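Long-range contact in protein PML (Homo sapiens, PDB 6IMQ), which organises PML nuclear bodies, whose biogenesis is regulated by oligomerization of its zinc-binding B1-box: residues T13-S18 with L29-C34. Numbering follows the deposited sequence.
Sequences TRCKES and LLCAKC. With ZN (zinc ion), chain H.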
ATOM      1  N   THR B  13      12.669   0.071  -7.360  1.00 29.72           N
ATOM      2  CA  THR B  13      14.025   0.009  -6.831  1.00 31.17           C
ATOM      3  C   THR B  13      14.890  -0.981  -7.598  1.00 29.19           C
ATOM      4  O   THR B  13      16.122  -0.884  -7.541  1.00 27.06           O
ATOM      5  CB  THR B  13      14.011  -0.366  -5.348  1.00 38.30           C
ATOM      6  OG1 THR B  13      13.397  -1.649  -5.172  1.00 44.05           O
ATOM      7  CG2 THR B  13      13.247   0.684  -4.543  1.00 38.38           C
ATOM      8  N   ARG B  14      14.270  -1.914  -8.319  1.00 27.76           N
ATOM      9  CA  ARG B  14      14.960  -2.984  -9.022  1.00 29.61           C
ATOM     10  C   ARG B  14      15.237  -2.635 -10.478  1.00 38.36           C
ATOM     11  O   ARG B  14      16.377  -2.752 -10.939  1.00 43.66           O
ATOM     12  CB  ARG B  14      14.117  -4.258  -8.936  1.00 28.64           C
ATOM     13  CG  ARG B  14      14.673  -5.443  -9.690  1.00 32.65           C
ATOM     14  CD  ARG B  14      14.097  -6.760  -9.144  1.00 36.83           C
ATOM     15  NE  ARG B  14      14.586  -7.895  -9.919  1.00 38.90           N
ATOM     16  CZ  ARG B  14      13.838  -8.648 -10.718  1.00 37.54           C
ATOM     17  NH1 ARG B  14      12.539  -8.421 -10.837  1.00 40.07           N
ATOM     18  NH2 ARG B  14      14.395  -9.644 -11.389  1.00 32.36           N
ATOM     19  N   CYS B  15      14.209  -2.213 -11.213  1.00 39.25           N
ATOM     20  CA  CYS B  15      14.331  -1.884 -12.624  1.00 40.95           C
ATOM     21  C   CYS B  15      14.141  -0.375 -12.806  1.00 43.13           C
ATOM     22  O   CYS B  15      14.313   0.400 -11.858  1.00 45.20           O
ATOM     23  CB  CYS B  15      13.327  -2.718 -13.424  1.00 37.75           C
ATOM     24  SG  CYS B  15      11.592  -2.228 -13.226  1.00 36.59           S
ATOM     25  N   LYS B  16      13.778   0.042 -14.018  1.00 42.56           N
ATOM     26  CA  LYS B  16      13.607   1.454 -14.323  1.00 43.25           C
ATOM     27  C   LYS B  16      12.150   1.862 -14.488  1.00 37.36           C
ATOM     28  O   LYS B  16      11.875   3.038 -14.753  1.00 38.64           O
ATOM     29  CB  LYS B  16      14.382   1.820 -15.594  1.00 51.48           C
ATOM     30  CG  LYS B  16      15.861   2.150 -15.379  1.00 57.89           C
ATOM     31  CD  LYS B  16      16.736   0.907 -15.431  1.00 62.33           C
ATOM     32  CE  LYS B  16      18.195   1.265 -15.706  1.00 65.85           C
ATOM     33  NZ  LYS B  16      19.023   0.055 -15.980  1.00 65.55           N
ATOM     34  N   GLU B  17      11.214   0.937 -14.329  1.00 33.14           N
ATOM     35  CA  GLU B  17       9.806   1.212 -14.563  1.00 37.28           C
ATOM     36  C   GLU B  17       9.207   2.014 -13.416  1.00 34.14           C
ATOM     37  O   GLU B  17       9.759   2.087 -12.316  1.00 28.97           O
ATOM     38  CB  GLU B  17       9.040  -0.097 -14.756  1.00 50.28           C
ATOM     39  CG  GLU B  17       9.328  -0.790 -16.094  1.00 66.83           C
ATOM     40  CD  GLU B  17       8.435  -0.283 -17.215  1.00 82.25           C
ATOM     41  OE1 GLU B  17       7.263   0.050 -16.938  1.00 86.66           O
ATOM     42  OE2 GLU B  17       8.900  -0.215 -18.372  1.00 88.15           O
ATOM     43  N   SER B  18       8.079   2.657 -13.704  1.00 37.20           N
ATOM     44  CA  SER B  18       7.401   3.475 -12.713  1.00 41.31           C
ATOM     45  C   SER B  18       6.899   2.620 -11.560  1.00 34.05           C
ATOM     46  O   SER B  18       6.345   1.536 -11.756  1.00 31.35           O
ATOM     47  CB  SER B  18       6.241   4.232 -13.358  1.00 50.52           C
ATOM     48  OG  SER B  18       4.986   3.652 -13.058  1.00 55.62           O
ATOM     49  N   LEU B  29      10.240   0.731  -3.080  1.00 23.70           N
ATOM     50  CA  LEU B  29       9.275   0.910  -4.155  1.00 23.44           C
ATOM     51  C   LEU B  29       9.455  -0.152  -5.228  1.00 20.65           C
ATOM     52  O   LEU B  29      10.586  -0.497  -5.591  1.00 19.66           O
ATOM     53  CB  LEU B  29       9.443   2.294  -4.780  1.00 26.24           C
ATOM     54  CG  LEU B  29       9.098   3.503  -3.910  1.00 27.46           C
ATOM     55  CD1 LEU B  29       9.694   4.770  -4.505  1.00 30.47           C
ATOM     56  CD2 LEU B  29       7.594   3.600  -3.780  1.00 23.99           C
ATOM     57  N   LEU B  30       8.335  -0.654  -5.755  1.00 19.71           N
ATOM     58  CA  LEU B  30       8.390  -1.688  -6.776  1.00 22.23           C
ATOM     59  C   LEU B  30       7.369  -1.438  -7.875  1.00 22.18           C
ATOM     60  O   LEU B  30       6.266  -0.941  -7.629  1.00 21.06           O
ATOM     61  CB  LEU B  30       8.137  -3.079  -6.184  1.00 21.57           C
ATOM     62  CG  LEU B  30       9.133  -3.576  -5.145  1.00 26.21           C
ATOM     63  CD1 LEU B  30       8.581  -4.818  -4.469  1.00 27.61           C
ATOM     64  CD2 LEU B  30      10.470  -3.856  -5.793  1.00 29.27           C
ATOM     65  N   CYS B  31       7.754  -1.781  -9.105  1.00 23.29           N
ATOM     66  CA  CYS B  31       6.791  -1.820 -10.191  1.00 23.90           C
ATOM     67  C   CYS B  31       5.910  -3.062 -10.039  1.00 24.07           C
ATOM     68  O   CYS B  31       6.194  -3.962  -9.244  1.00 19.02           O
ATOM     69  CB  CYS B  31       7.491  -1.815 -11.548  1.00 27.40           C
ATOM     70  SG  CYS B  31       8.323  -3.344 -12.023  1.00 27.18           S
ATOM     71  N   ALA B  32       4.831  -3.113 -10.823  1.00 27.03           N
ATOM     72  CA  ALA B  32       3.899  -4.231 -10.725  1.00 31.55           C
ATOM     73  C   ALA B  32       4.612  -5.560 -10.968  1.00 28.91           C
ATOM     74  O   ALA B  32       4.444  -6.518 -10.206  1.00 25.73           O
ATOM     75  CB  ALA B  32       2.752  -4.040 -11.718  1.00 38.22           C
ATOM     76  N   LYS B  33       5.423  -5.636 -12.026  1.00 29.53           N
ATOM     77  CA  LYS B  33       6.091  -6.889 -12.378  1.00 33.12           C
ATOM     78  C   LYS B  33       7.118  -7.297 -11.323  1.00 24.23           C
ATOM     79  O   LYS B  33       7.175  -8.469 -10.935  1.00 21.31           O
ATOM     80  CB  LYS B  33       6.686  -6.742 -13.787  1.00 43.59           C
ATOM     81  CG  LYS B  33       8.184  -6.759 -13.918  1.00 52.45           C
ATOM     82  CD  LYS B  33       8.642  -8.142 -14.312  1.00 60.84           C
ATOM     83  CE  LYS B  33       9.979  -8.395 -13.722  1.00 66.38           C
ATOM     84  NZ  LYS B  33      11.140  -7.817 -14.412  1.00 70.91           N
ATOM     85  N   CYS B  34       7.912  -6.351 -10.816  1.00 23.84           N
ATOM     86  CA  CYS B  34       8.793  -6.701  -9.706  1.00 23.14           C
ATOM     87  C   CYS B  34       7.993  -6.994  -8.447  1.00 20.33           C
ATOM     88  O   CYS B  34       8.400  -7.834  -7.637  1.00 19.93           O
ATOM     89  CB  CYS B  34       9.810  -5.590  -9.468  1.00 26.86           C
ATOM     90  SG  CYS B  34      11.033  -5.459 -10.817  1.00 30.28           S
TER
HETATM   91 ZN    ZN H 202      10.502  -3.279 -11.399  1.00 37.74          ZN
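Cys-15, Cys-31 and Cys-34 close on one zinc ion, with SG of Cys-15 2.4 Å from the metal and SG of Cys-34 2.3 Å from it; Cys-12 supplies the fourth sulfur. Two of these thiolates also accept backbone N-H groups. SG of Cys-15 takes the N-H of Glu-17 (N to SG 3.4 Å, 167° at the hydrogen), while SG of Cys-31, at the N-cap of helix 32-41, takes that of Cys-34 in an equally straight capping bond. Such bonds probably draw off some negative charge from the sulfurs, and they fix each cysteine against its own turn. In both acceptors SG sits between the backbone N and the carbonyl carbon (chi1 72° in Cys-15), which turns it to metal and N-H together.

O of Leu-29 is gripped twice by Thr-13: N of Thr-13 lies 2.8 Å from O of Leu-29, and OG1 of Thr-13 lies 3.1 Å from O of Leu-29. The two donors arrive over opposite faces of the carbonyl plane. This clamp ties the Cys-12/Cys-15 loop to strand 28-30 of the three-stranded antiparallel sheet, and Cys-31 and Cys-34 follow at the strand-to-helix turn: the Cys4 site of a B-box zinc finger, whose other zinc is held by Cys-23, Cys-26, His-38 and His-44.

Arg-14 lies along the outer side of the cluster. Its chain, with CG anti to the backbone N (chi1 177°), runs extended past SG of Cys-34, bringing NH1 to 3.3 Å from that sulfur. Lys-33 crosses it at about a right angle, its NZ 3.9 Å from NH1 of Arg-14, so both cationic ends gather near the thiolate-rich site. Elsewhere, O of Ser-18 approaches CB of Cys-31, which CB of Glu-17 also touches, and CD2 of Leu-30 packs against OG1 of Thr-13 at 3.7 Å.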